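Local coordinates for regulator of Ty1 transposition protein 107 (Saccharomyces cerevisiae, PDB 3T7K) that binds phosphorylated histone H2A through its C-terminal tandem BRCT repeats, an interaction that serves the repair of damaged DNA, at residues A25-C30 and I48-N53; C143-N148 and E180-N185; V147-G152 and I201-S206; N170-K175 and K209-L214. One frame throughout, in Å; residues are numbered along the deposited sequence.

Contact 1. Residues A25-C30 and I48-N53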
loop_
_atom_site.group_PDB
_atom_site.type_symbol
_atom_site.label_atom_id
_atom_site.label_comp_id
_atom_site.label_asym_id
_atom_site.label_seq_id
_atom_site.Cartn_x
_atom_site.Cartn_y
_atom_site.Cartn_z
ATOM N N ALA C 25 -7.279 -13.541 3.145
ATOM C CA ALA C 25 -8.596 -13.793 2.572
ATOM C C ALA C 25 -9.764 -13.383 3.478
ATOM O O ALA C 25 -9.593 -13.138 4.685
ATOM C CB ALA C 25 -8.727 -15.253 2.200
ATOM N N VAL C 26 -10.948 -13.298 2.877
ATOM C CA VAL C 26 -12.179 -13.393 3.624
ATOM C C VAL C 26 -12.929 -14.525 2.950
ATOM O O VAL C 26 -12.652 -14.825 1.802
ATOM C CB VAL C 26 -12.992 -12.067 3.624
ATOM C CG1 VAL C 26 -12.160 -10.952 4.251
ATOM C CG2 VAL C 26 -13.410 -11.691 2.216
ATOM N N CYS C 27 -13.824 -15.189 3.677
ATOM C CA CYS C 27 -14.718 -16.160 3.070
ATOM C C CYS C 27 -16.095 -15.543 3.013
ATOM O O CYS C 27 -16.459 -14.764 3.893
ATOM C CB CYS C 27 -14.808 -17.410 3.923
ATOM S SG CYS C 27 -13.199 -18.132 4.234
ATOM N N THR C 28 -16.847 -15.896 1.980
ATOM C CA THR C 28 -18.237 -15.472 1.848
ATOM C C THR C 28 -18.953 -16.688 1.297
ATOM O O THR C 28 -18.410 -17.380 0.432
ATOM C CB THR C 28 -18.368 -14.234 0.917
ATOM O OG1 THR C 28 -19.725 -13.768 0.895
ATOM C CG2 THR C 28 -17.919 -14.561 -0.505
ATOM N N GLY C 29 -20.134 -16.995 1.828
ATOM C CA GLY C 29 -20.810 -18.221 1.446
ATOM C C GLY C 29 -20.062 -19.452 1.962
ATOM O O GLY C 29 -20.250 -20.561 1.444
ATOM N N CYS C 30 -19.211 -19.256 2.973
ATOM C CA CYS C 30 -18.442 -20.364 3.564
ATOM C C CYS C 30 -17.752 -20.022 4.890
ATOM O O CYS C 30 -17.557 -18.843 5.218
ATOM C CB CYS C 30 -17.450 -20.971 2.547
ATOM S SG CYS C 30 -16.317 -19.832 1.623
ATOM N N ILE C 48 -1.518 -18.481 5.238
ATOM C CA ILE C 48 -2.912 -18.200 4.948
ATOM C C ILE C 48 -3.564 -17.602 6.203
ATOM O O ILE C 48 -3.593 -18.248 7.275
ATOM C CB ILE C 48 -3.676 -19.479 4.596
ATOM C CG1 ILE C 48 -3.029 -20.199 3.414
ATOM C CG2 ILE C 48 -5.125 -19.154 4.300
ATOM C CD1 ILE C 48 -3.644 -21.545 3.134
ATOM N N LYS C 49 -4.078 -16.381 6.063
ATOM C CA LYS C 49 -4.767 -15.659 7.135
ATOM C C LYS C 49 -6.158 -15.309 6.653
ATOM O O LYS C 49 -6.314 -14.793 5.535
ATOM C CB LYS C 49 -4.017 -14.369 7.493
ATOM C CG LYS C 49 -2.530 -14.576 7.668
ATOM C CD LYS C 49 -1.894 -13.525 8.574
ATOM C CE LYS C 49 -1.614 -12.220 7.855
ATOM N NZ LYS C 49 -0.684 -11.372 8.656
ATOM N N ILE C 50 -7.158 -15.593 7.486
ATOM C CA ILE C 50 -8.553 -15.347 7.142
ATOM C C ILE C 50 -9.180 -14.339 8.104
ATOM O O ILE C 50 -9.295 -14.605 9.303
ATOM C CB ILE C 50 -9.353 -16.654 7.161
ATOM C CG1 ILE C 50 -8.646 -17.690 6.281
ATOM C CG2 ILE C 50 -10.764 -16.425 6.682
ATOM C CD1 ILE C 50 -9.522 -18.859 5.888
ATOM N N PHE C 51 -9.560 -13.178 7.573
ATOM C CA PHE C 51 -10.142 -12.111 8.379
ATOM C C PHE C 51 -11.652 -12.245 8.422
ATOM O O PHE C 51 -12.268 -12.829 7.518
ATOM C CB PHE C 51 -9.738 -10.745 7.827
ATOM C CG PHE C 51 -8.259 -10.574 7.705
ATOM C CD1 PHE C 51 -7.566 -9.767 8.587
ATOM C CD2 PHE C 51 -7.549 -11.253 6.727
ATOM C CE1 PHE C 51 -6.189 -9.624 8.480
ATOM C CE2 PHE C 51 -6.175 -11.113 6.623
ATOM C CZ PHE C 51 -5.501 -10.295 7.495
ATOM N N ASP C 52 -12.248 -11.708 9.483
ATOM C CA ASP C 52 -13.694 -11.799 9.677
ATOM C C ASP C 52 -14.407 -10.833 8.733
ATOM O O ASP C 52 -15.390 -11.178 8.081
ATOM C CB ASP C 52 -14.050 -11.481 11.135
ATOM O OD1 ASP C 52 -12.109 -12.710 11.804
ATOM O OD2 ASP C 52 -13.751 -12.549 13.247
ATOM N N ASN C 53 -13.884 -9.617 8.661
ATOM C CA ASN C 53 -14.476 -8.573 7.849
ATOM C C ASN C 53 -13.399 -7.935 6.999
ATOM O O ASN C 53 -12.213 -8.127 7.259
ATOM C CB ASN C 53 -15.111 -7.515 8.753
ATOM C CG ASN C 53 -16.055 -8.116 9.772
ATOM O OD1 ASN C 53 -15.760 -8.146 10.968
ATOM N ND2 ASN C 53 -17.202 -8.598 9.305
#
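Ala25 is gripped by segment 48-53 through both of its backbone polar atoms. Its N donates to Lys49 O at 2.9 Å with an N-H...O angle of 173°, and its O receives the N-H of Phe51, whose N lies 2.9 Å away. This is a parallel bridge in which Ala25 stands beside Ile50. The carbonyl of Ala25 has further neighbours: Ile50 CA approaches it as a CA-H...O contact of 3.5 Å, and the Phe51 ring presents its edge, with CD2 3.4 Å from Ala25 O, which lies in the plane of the ring. On the face of the sheet that carries Ala25 and Ile50, Cys27 holds SG anti to its own carbonyl carbon (chi1 -56°), which carries the sulfur to Ile50 CG2 at 3.9 Å. Beyond the bridge, Val26 CG1 rests 3.8 Å from Phe51 O. Strand 62-64 flanks Ala25 and Val26, and Lys73 of helix 72-77 packs against Val26. Strands 23-27 and 48-50 and helix 37-45 form the beta-alpha-beta unit of a BRCT repeat. The loop after strand 23-27 carries Thr28 OG1 and Gly29 N, which hydrogen-bond the modified side chain of the bound peptide, so the contact borders the phosphopeptide site.

Contact 2. Residues C143-N148 and E180-N185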
loop_
_atom_site.group_PDB
_atom_site.type_symbol
_atom_site.label_atom_id
_atom_site.label_comp_id
_atom_site.label_asym_id
_atom_site.label_seq_id
_atom_site.Cartn_x
_atom_site.Cartn_y
_atom_site.Cartn_z
ATOM N N CYS C 143 -20.520 11.173 -7.378
ATOM C CA CYS C 143 -21.525 11.423 -6.353
ATOM C C CYS C 143 -22.887 10.961 -6.839
ATOM O O CYS C 143 -23.335 11.335 -7.919
ATOM C CB CYS C 143 -21.588 12.904 -6.003
ATOM S SG CYS C 143 -19.982 13.665 -5.691
ATOM N N ILE C 144 -23.545 10.139 -6.047
ATOM C CA ILE C 144 -24.834 9.617 -6.453
ATOM C C ILE C 144 -25.879 9.843 -5.383
ATOM O O ILE C 144 -25.566 10.160 -4.237
ATOM C CB ILE C 144 -24.778 8.108 -6.705
ATOM C CG1 ILE C 144 -24.399 7.394 -5.410
ATOM C CG2 ILE C 144 -23.806 7.789 -7.818
ATOM C CD1 ILE C 144 -24.757 5.932 -5.395
ATOM N N ASN C 145 -27.127 9.640 -5.777
ATOM C CA ASN C 145 -28.245 9.683 -4.877
ATOM C C ASN C 145 -28.839 8.305 -4.846
ATOM O O ASN C 145 -29.027 7.687 -5.891
ATOM C CB ASN C 145 -29.303 10.678 -5.393
ATOM C CG ASN C 145 -28.739 12.055 -5.596
ATOM O OD1 ASN C 145 -28.842 12.917 -4.721
ATOM N ND2 ASN C 145 -28.111 12.269 -6.738
ATOM N N LEU C 146 -29.170 7.843 -3.650
ATOM C CA LEU C 146 -29.662 6.499 -3.449
ATOM C C LEU C 146 -30.950 6.614 -2.659
ATOM O O LEU C 146 -30.992 7.315 -1.653
ATOM C CB LEU C 146 -28.613 5.707 -2.652
ATOM C CG LEU C 146 -28.816 4.221 -2.372
ATOM C CD1 LEU C 146 -28.823 3.438 -3.660
ATOM C CD2 LEU C 146 -27.708 3.709 -1.455
ATOM N N VAL C 147 -32.003 5.941 -3.115
ATOM C CA VAL C 147 -33.255 5.949 -2.395
ATOM C C VAL C 147 -33.112 5.149 -1.116
ATOM O O VAL C 147 -32.432 4.112 -1.080
ATOM C CB VAL C 147 -34.421 5.388 -3.234
ATOM C CG1 VAL C 147 -34.721 6.308 -4.392
ATOM C CG2 VAL C 147 -34.109 3.976 -3.718
ATOM N N ASN C 148 -33.750 5.653 -0.065
ATOM C CA ASN C 148 -33.633 5.085 1.271
ATOM C C ASN C 148 -34.193 3.680 1.370
ATOM O O ASN C 148 -33.821 2.931 2.266
ATOM C CB ASN C 148 -34.329 5.983 2.301
ATOM C CG ASN C 148 -33.811 5.761 3.711
ATOM O OD1 ASN C 148 -32.992 4.877 3.945
ATOM N ND2 ASN C 148 -34.287 6.564 4.658
ATOM N N GLU C 180 -33.914 20.254 -3.995
ATOM C CA GLU C 180 -32.752 20.772 -3.281
ATOM C C GLU C 180 -31.963 19.671 -2.552
ATOM O O GLU C 180 -30.770 19.833 -2.286
ATOM C CB GLU C 180 -33.155 21.897 -2.323
ATOM C CG GLU C 180 -33.555 23.202 -3.026
ATOM C CD GLU C 180 -35.046 23.289 -3.362
ATOM O OE1 GLU C 180 -35.756 22.265 -3.246
ATOM O OE2 GLU C 180 -35.512 24.395 -3.732
ATOM N N ASP C 181 -32.627 18.556 -2.245
ATOM C CA ASP C 181 -31.962 17.411 -1.607
ATOM C C ASP C 181 -31.067 16.628 -2.563
ATOM O O ASP C 181 -30.197 15.880 -2.132
ATOM C CB ASP C 181 -32.992 16.451 -1.004
ATOM C CG ASP C 181 -33.822 17.099 0.088
ATOM O OD1 ASP C 181 -33.252 17.913 0.855
ATOM O OD2 ASP C 181 -35.043 16.805 0.166
ATOM N N ILE C 182 -31.293 16.779 -3.860
ATOM C CA ILE C 182 -30.529 16.018 -4.836
ATOM C C ILE C 182 -29.166 16.629 -5.075
ATOM O O ILE C 182 -29.059 17.796 -5.432
ATOM C CB ILE C 182 -31.272 15.929 -6.164
ATOM C CG1 ILE C 182 -32.689 15.405 -5.927
ATOM C CG2 ILE C 182 -30.517 15.032 -7.129
ATOM C CD1 ILE C 182 -33.498 15.291 -7.193
ATOM N N ILE C 183 -28.115 15.833 -4.886
ATOM C CA ILE C 183 -26.761 16.295 -5.165
ATOM C C ILE C 183 -26.326 15.939 -6.589
ATOM O O ILE C 183 -26.703 14.896 -7.121
ATOM C CB ILE C 183 -25.747 15.746 -4.133
ATOM C CG1 ILE C 183 -25.453 14.265 -4.376
ATOM C CG2 ILE C 183 -26.288 15.940 -2.719
ATOM C CD1 ILE C 183 -24.303 13.728 -3.519
ATOM N N PRO C 184 -25.542 16.820 -7.218
ATOM C CA PRO C 184 -25.054 16.577 -8.568
ATOM C C PRO C 184 -23.841 15.643 -8.521
ATOM O O PRO C 184 -23.164 15.554 -7.497
ATOM C CB PRO C 184 -24.624 17.970 -9.024
ATOM C CG PRO C 184 -24.130 18.607 -7.782
ATOM C CD PRO C 184 -24.980 18.055 -6.650
ATOM N N ASN C 185 -23.585 14.947 -9.616
ATOM C CA ASN C 185 -22.399 14.123 -9.720
ATOM C C ASN C 185 -21.193 14.979 -10.129
ATOM O O ASN C 185 -20.888 15.113 -11.311
ATOM C CB ASN C 185 -22.639 13.021 -10.733
ATOM C CG ASN C 185 -21.396 12.238 -11.030
ATOM O OD1 ASN C 185 -20.602 11.942 -10.137
ATOM N ND2 ASN C 185 -21.200 11.921 -12.301
HETATM O O HOH W 1 -25.505 12.910 -8.720
#
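The carboxamide of Asn145 pairs with the backbone of Ile183 through two hydrogen bonds. Ile183 N donates to Asn145 OD1 at 3.0 Å, in the carbonyl plane and on a lone pair, while Asn145 ND2 donates to Ile183 O, also at 3.0 Å and nearly straight at 173°. The carboxamide thus meets the Ile183 backbone edge-on, with both bonds close to its own plane, and its rotation is fixed further by Asn170 ND2, which donates to OD1, and by Val199 O, which accepts from ND2. At the start of the strand, Cys143 N donates to Asn185 OD1 at 2.9 Å, tilted 22° from the carbonyl plane; Asn185 holds CG anti to its backbone N (chi1 172°), which carries the oxygen there, and this oxygen also takes the N-H of Arg142. A water gives one hydrogen bond to Cys143 O and another to Ile183 O. With an alanine in place of Asn145, Ile183 N would probably lose its acceptor and Ile183 O would keep only the water among the partners described, while Asn170 ND2 and Val199 O would lose their bonds to the carboxamide. Ile183 CD1 makes an apolar contact with Cys143 CB at 3.8 Å. Ile182 CG2 lies against the carboxamide, 3.6 Å from Asn145 OD1, the two side chains crossing at about a right angle. Strand 143-147 runs between strands 168-172 and 198-201, and Ile182 packs onto Phe211 and Ile215 of helix 205-218.

Contact 3. Residues V147-G152 and I201-S206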
loop_
_atom_site.group_PDB
_atom_site.type_symbol
_atom_site.label_atom_id
_atom_site.label_comp_id
_atom_site.label_asym_id
_atom_site.label_seq_id
_atom_site.Cartn_x
_atom_site.Cartn_y
_atom_site.Cartn_z
ATOM N N VAL C 147 -32.003 5.941 -3.115
ATOM C CA VAL C 147 -33.255 5.949 -2.395
ATOM C C VAL C 147 -33.112 5.149 -1.116
ATOM O O VAL C 147 -32.432 4.112 -1.080
ATOM C CB VAL C 147 -34.421 5.388 -3.234
ATOM C CG1 VAL C 147 -34.721 6.308 -4.392
ATOM C CG2 VAL C 147 -34.109 3.976 -3.718
ATOM N N ASN C 148 -33.750 5.653 -0.065
ATOM C CA ASN C 148 -33.633 5.085 1.271
ATOM C C ASN C 148 -34.193 3.680 1.370
ATOM O O ASN C 148 -33.821 2.931 2.266
ATOM C CB ASN C 148 -34.329 5.983 2.301
ATOM C CG ASN C 148 -33.811 5.761 3.711
ATOM O OD1 ASN C 148 -32.992 4.877 3.945
ATOM N ND2 ASN C 148 -34.287 6.564 4.658
ATOM N N ASP C 149 -35.086 3.321 0.455
ATOM C CA ASP C 149 -35.732 2.011 0.506
ATOM C C ASP C 149 -35.055 0.970 -0.380
ATOM O O ASP C 149 -35.695 0.018 -0.834
ATOM C CB ASP C 149 -37.220 2.117 0.141
ATOM C CG ASP C 149 -37.446 2.400 -1.332
ATOM O OD1 ASP C 149 -38.625 2.511 -1.741
ATOM O OD2 ASP C 149 -36.453 2.522 -2.085
ATOM N N ILE C 150 -33.767 1.159 -0.643
ATOM C CA ILE C 150 -33.027 0.207 -1.454
ATOM C C ILE C 150 -32.827 -1.086 -0.662
ATOM O O ILE C 150 -32.395 -1.053 0.487
ATOM C CB ILE C 150 -31.664 0.785 -1.924
ATOM C CG1 ILE C 150 -31.100 -0.035 -3.088
ATOM C CG2 ILE C 150 -30.674 0.885 -0.762
ATOM C CD1 ILE C 150 -31.694 0.301 -4.460
ATOM N N PRO C 151 -33.194 -2.225 -1.263
ATOM C CA PRO C 151 -32.969 -3.565 -0.704
ATOM C C PRO C 151 -31.502 -3.832 -0.358
ATOM O O PRO C 151 -30.624 -3.708 -1.216
ATOM C CB PRO C 151 -33.439 -4.501 -1.829
ATOM C CG PRO C 151 -33.727 -3.609 -3.020
ATOM C CD PRO C 151 -34.047 -2.273 -2.459
ATOM N N GLY C 152 -31.258 -4.214 0.891
ATOM C CA GLY C 152 -29.914 -4.367 1.421
ATOM C C GLY C 152 -29.657 -3.246 2.412
ATOM O O GLY C 152 -28.859 -3.380 3.352
ATOM N N ILE C 201 -29.964 6.035 -7.955
ATOM C CA ILE C 201 -30.187 4.610 -7.927
ATOM C C ILE C 201 -31.536 4.477 -7.288
ATOM O O ILE C 201 -31.770 5.032 -6.220
ATOM C CB ILE C 201 -29.155 3.887 -7.052
ATOM C CG1 ILE C 201 -27.757 4.061 -7.642
ATOM C CG2 ILE C 201 -29.501 2.414 -6.948
ATOM C CD1 ILE C 201 -26.635 3.453 -6.777
ATOM N N VAL C 202 -32.441 3.776 -7.952
ATOM C CA VAL C 202 -33.815 3.751 -7.499
ATOM C C VAL C 202 -34.360 2.343 -7.472
ATOM O O VAL C 202 -33.741 1.419 -7.997
ATOM C CB VAL C 202 -34.725 4.655 -8.383
ATOM C CG1 VAL C 202 -34.276 6.107 -8.288
ATOM C CG2 VAL C 202 -34.728 4.178 -9.820
ATOM N N THR C 203 -35.522 2.205 -6.844
ATOM C CA THR C 203 -36.239 0.945 -6.721
ATOM C C THR C 203 -37.510 0.919 -7.584
ATOM O O THR C 203 -37.771 -0.061 -8.281
ATOM C CB THR C 203 -36.656 0.705 -5.252
ATOM O OG1 THR C 203 -35.486 0.511 -4.442
ATOM C CG2 THR C 203 -37.563 -0.510 -5.144
ATOM N N LYS C 204 -38.288 2.000 -7.547
ATOM C CA LYS C 204 -39.627 1.996 -8.144
ATOM C C LYS C 204 -39.784 2.936 -9.340
ATOM O O LYS C 204 -39.138 3.981 -9.412
ATOM C CB LYS C 204 -40.676 2.383 -7.097
ATOM C CG LYS C 204 -40.718 1.508 -5.863
ATOM C CD LYS C 204 -41.621 2.138 -4.798
ATOM C CE LYS C 204 -42.966 2.530 -5.388
ATOM N NZ LYS C 204 -43.837 3.265 -4.425
ATOM N N ALA C 205 -40.676 2.571 -10.258
ATOM C CA ALA C 205 -41.042 3.448 -11.359
ATOM C C ALA C 205 -41.672 4.709 -10.780
ATOM O O ALA C 205 -41.608 5.786 -11.377
ATOM C CB ALA C 205 -42.011 2.750 -12.291
ATOM N N SER C 206 -42.273 4.569 -9.606
ATOM C CA SER C 206 -42.886 5.700 -8.922
ATOM C C SER C 206 -41.827 6.739 -8.587
ATOM O O SER C 206 -42.136 7.916 -8.370
ATOM C CB SER C 206 -43.563 5.235 -7.632
ATOM O OG SER C 206 -42.755 5.497 -6.494
#
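Asp149 and Thr203 are brought together by their first torsions. Asp149 CG sits between its backbone N and carbonyl carbon (chi1 71°), which swings the carboxylate to Thr203, and Thr203 holds OG1 anti to its carbonyl carbon (chi1 -66°). Thr203 OG1 donates to Asp149 OD2 at 3.2 Å, meeting the oxygen from above the carboxylate plane, 48° out of it. Two carbons also lie near Thr203 OG1, Pro151 CD at 3.7 Å and Ile150 CD1 at 3.8 Å. Ile150 CD1 also meets Ile201 CG2 at 3.9 Å. Deeper in, Val147 N donates to Ile201 O at 3.2 Å, continuing the pairing of the two strands to their ends, and Val147 CG1 touches Val202 CG1 at 3.9 Å, the branches crossing obliquely. A type I turn from Val147 to Ile150, closed by Ile150 N to Val147 O, carries Asp149 round to this side. Gln207 of helix 205-218 takes the N-H groups of Thr203 and Lys204 on its OE1 and makes a weak hydrogen bond from NE2 to Asp149 OD2, tying the helix start to the same corner. Two neighbouring parallel strands thus end side by side, each leading into a helix, an arrangement characteristic of the alpha/beta BRCT fold.

Contact 4. Residues N170-K175 and K209-L214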
loop_
_atom_site.group_PDB
_atom_site.type_symbol
_atom_site.label_atom_id
_atom_site.label_comp_id
_atom_site.label_asym_id
_atom_site.label_seq_id
_atom_site.Cartn_x
_atom_site.Cartn_y
_atom_site.Cartn_z
ATOM N N ASN C 170 -25.563 10.145 -1.336
ATOM C CA ASN C 170 -26.609 10.987 -0.777
ATOM C C ASN C 170 -27.905 10.205 -0.714
ATOM O O ASN C 170 -28.471 9.858 -1.748
ATOM C CB ASN C 170 -26.792 12.211 -1.669
ATOM C CG ASN C 170 -27.862 13.161 -1.155
ATOM O OD1 ASN C 170 -28.093 13.267 0.052
ATOM N ND2 ASN C 170 -28.534 13.847 -2.079
ATOM N N VAL C 171 -28.387 9.913 0.486
ATOM C CA VAL C 171 -29.616 9.136 0.607
ATOM C C VAL C 171 -30.876 9.999 0.532
ATOM O O VAL C 171 -30.996 11.020 1.213
ATOM C CB VAL C 171 -29.631 8.319 1.895
ATOM C CG1 VAL C 171 -30.907 7.495 1.976
ATOM C CG2 VAL C 171 -28.398 7.416 1.941
ATOM N N LEU C 172 -31.821 9.576 -0.299
ATOM C CA LEU C 172 -33.031 10.343 -0.517
ATOM C C LEU C 172 -34.224 9.601 0.054
ATOM O O LEU C 172 -34.513 8.475 -0.343
ATOM C CB LEU C 172 -33.247 10.575 -2.014
ATOM C CG LEU C 172 -32.297 11.520 -2.744
ATOM C CD1 LEU C 172 -32.618 11.536 -4.232
ATOM C CD2 LEU C 172 -32.383 12.922 -2.166
ATOM N N ARG C 173 -34.910 10.218 1.006
ATOM C CA ARG C 173 -36.205 9.698 1.402
ATOM C C ARG C 173 -37.113 9.998 0.219
ATOM O O ARG C 173 -37.494 11.145 -0.008
ATOM C CB ARG C 173 -36.698 10.364 2.688
ATOM C CG ARG C 173 -36.632 11.878 2.674
ATOM C CD ARG C 173 -35.814 12.414 3.832
ATOM N NE ARG C 173 -35.674 13.864 3.751
ATOM C CZ ARG C 173 -34.877 14.483 2.886
ATOM N NH1 ARG C 173 -34.153 13.773 2.023
ATOM N NH2 ARG C 173 -34.810 15.806 2.883
ATOM N N SER C 174 -37.414 8.968 -0.564
ATOM C CA SER C 174 -38.088 9.154 -1.844
ATOM C C SER C 174 -39.372 9.968 -1.719
ATOM O O SER C 174 -39.557 10.974 -2.403
ATOM C CB SER C 174 -38.394 7.798 -2.476
ATOM O OG SER C 174 -39.671 7.801 -3.088
ATOM N N LYS C 175 -40.253 9.517 -0.837
ATOM C CA LYS C 175 -41.553 10.145 -0.625
ATOM C C LYS C 175 -41.451 11.639 -0.306
ATOM O O LYS C 175 -42.250 12.441 -0.782
ATOM C CB LYS C 175 -42.272 9.407 0.508
ATOM C CG LYS C 175 -41.303 8.883 1.572
ATOM C CD LYS C 175 -41.853 7.669 2.302
ATOM C CE LYS C 175 -40.833 7.126 3.291
ATOM N NZ LYS C 175 -41.296 5.871 3.950
ATOM N N LYS C 209 -40.479 8.742 -12.062
ATOM C CA LYS C 209 -41.351 9.847 -12.454
ATOM C C LYS C 209 -41.119 11.072 -11.584
ATOM O O LYS C 209 -40.887 12.164 -12.088
ATOM C CB LYS C 209 -42.818 9.423 -12.394
ATOM C CG LYS C 209 -43.133 8.201 -13.235
ATOM C CD LYS C 209 -44.380 7.501 -12.714
ATOM C CE LYS C 209 -44.878 6.446 -13.684
ATOM N NZ LYS C 209 -45.847 5.527 -13.027
ATOM N N LYS C 210 -41.176 10.890 -10.274
ATOM C CA LYS C 210 -40.899 11.980 -9.349
ATOM C C LYS C 210 -39.590 12.699 -9.664
ATOM O O LYS C 210 -39.554 13.924 -9.759
ATOM C CB LYS C 210 -40.858 11.462 -7.913
ATOM C CG LYS C 210 -40.676 12.565 -6.867
ATOM C CD LYS C 210 -40.425 11.994 -5.472
ATOM C CE LYS C 210 -40.138 13.105 -4.453
ATOM N NZ LYS C 210 -41.326 13.434 -3.611
ATOM N N PHE C 211 -38.509 11.939 -9.826
ATOM C CA PHE C 211 -37.188 12.550 -9.936
ATOM C C PHE C 211 -36.948 13.231 -11.271
ATOM O O PHE C 211 -36.355 14.302 -11.329
ATOM C CB PHE C 211 -36.083 11.533 -9.634
ATOM C CG PHE C 211 -36.024 11.139 -8.189
ATOM C CD1 PHE C 211 -36.021 12.105 -7.204
ATOM C CD2 PHE C 211 -36.004 9.807 -7.816
ATOM C CE1 PHE C 211 -35.983 11.755 -5.877
ATOM C CE2 PHE C 211 -35.962 9.448 -6.484
ATOM C CZ PHE C 211 -35.956 10.426 -5.512
ATOM N N THR C 212 -37.396 12.615 -12.353
ATOM C CA THR C 212 -37.237 13.245 -13.656
ATOM C C THR C 212 -38.021 14.570 -13.680
ATOM O O THR C 212 -37.561 15.580 -14.230
ATOM C CB THR C 212 -37.695 12.312 -14.798
ATOM O OG1 THR C 212 -39.024 11.835 -14.536
ATOM C CG2 THR C 212 -36.773 11.122 -14.905
ATOM N N LYS C 213 -39.194 14.578 -13.067
ATOM C CA LYS C 213 -39.998 15.808 -13.068
ATOM C C LYS C 213 -39.324 16.928 -12.275
ATOM O O LYS C 213 -39.210 18.062 -12.754
ATOM C CB LYS C 213 -41.406 15.549 -12.565
ATOM C CG LYS C 213 -42.322 14.911 -13.603
ATOM C CD LYS C 213 -43.791 14.956 -13.165
ATOM N NZ LYS C 213 -45.448 14.219 -11.426
ATOM N N LEU C 214 -38.859 16.595 -11.074
ATOM C CA LEU C 214 -38.166 17.549 -10.218
ATOM C C LEU C 214 -36.988 18.153 -10.949
ATOM O O LEU C 214 -36.859 19.377 -11.043
ATOM C CB LEU C 214 -37.664 16.866 -8.946
ATOM C CG LEU C 214 -38.405 17.017 -7.621
ATOM C CD1 LEU C 214 -39.873 16.636 -7.756
ATOM C CD2 LEU C 214 -37.711 16.164 -6.545
#
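Leu172 and Phe211 pack a strand against a helix in the second BRCT repeat, joining the end of edge strand 168-172 and the turn after it to helix 205-218. Their side chains approach from opposite directions, and Leu172 CD1 meets Phe211 CZ at 3.7 Å and CE1 at 3.8 Å, lying obliquely to the ring. Ser174 adds its CA, 4.4 Å from Phe211 CZ. Val147 of strand 143-147 and Cys177 also touch the ring, helping to bury it. Lys210, one residue earlier on the helix, takes a different course. Its chain is extended through the first three torsions, starting with CG anti to the backbone N (chi1 -176°), and then bends at the last (chi4 101°). The aliphatic part lies alongside the carbonyl of Ser174, with CE 3.0 Å and CD 3.3 Å from Ser174 O, before the bend turns the ammonium group to the next carbonyl. A methionine in its place is likely to leave the carbonyl of Lys175 without its ammonium partner. That hydrogen bond, from Lys210 NZ to Lys175 O, is 3.1 Å long and comes from well above the carbonyl plane, 68° out of it.

From the N terminus, contact 1 comes first: it closes the short loop through helix 37-45 within the first BRCT repeat, before any of the others opens. Its centre lies 30 to 38 Å from theirs, across the centre of the chain. The other three all belong to the second repeat. Contact 2 starts on strand 143-147 and contact 3 at its end and the following loop; they share Val147 and Asn148. Contact 2 ends in the loop at 180-185, contact 3 farther on at 201-206. Contact 4, from 170-175 to helix 205-218, opens within both loops and closes after them, so it crosses each. They tie strands 143-147, 168-172 and 198-201 and the 180-185 loop to helix 205-218.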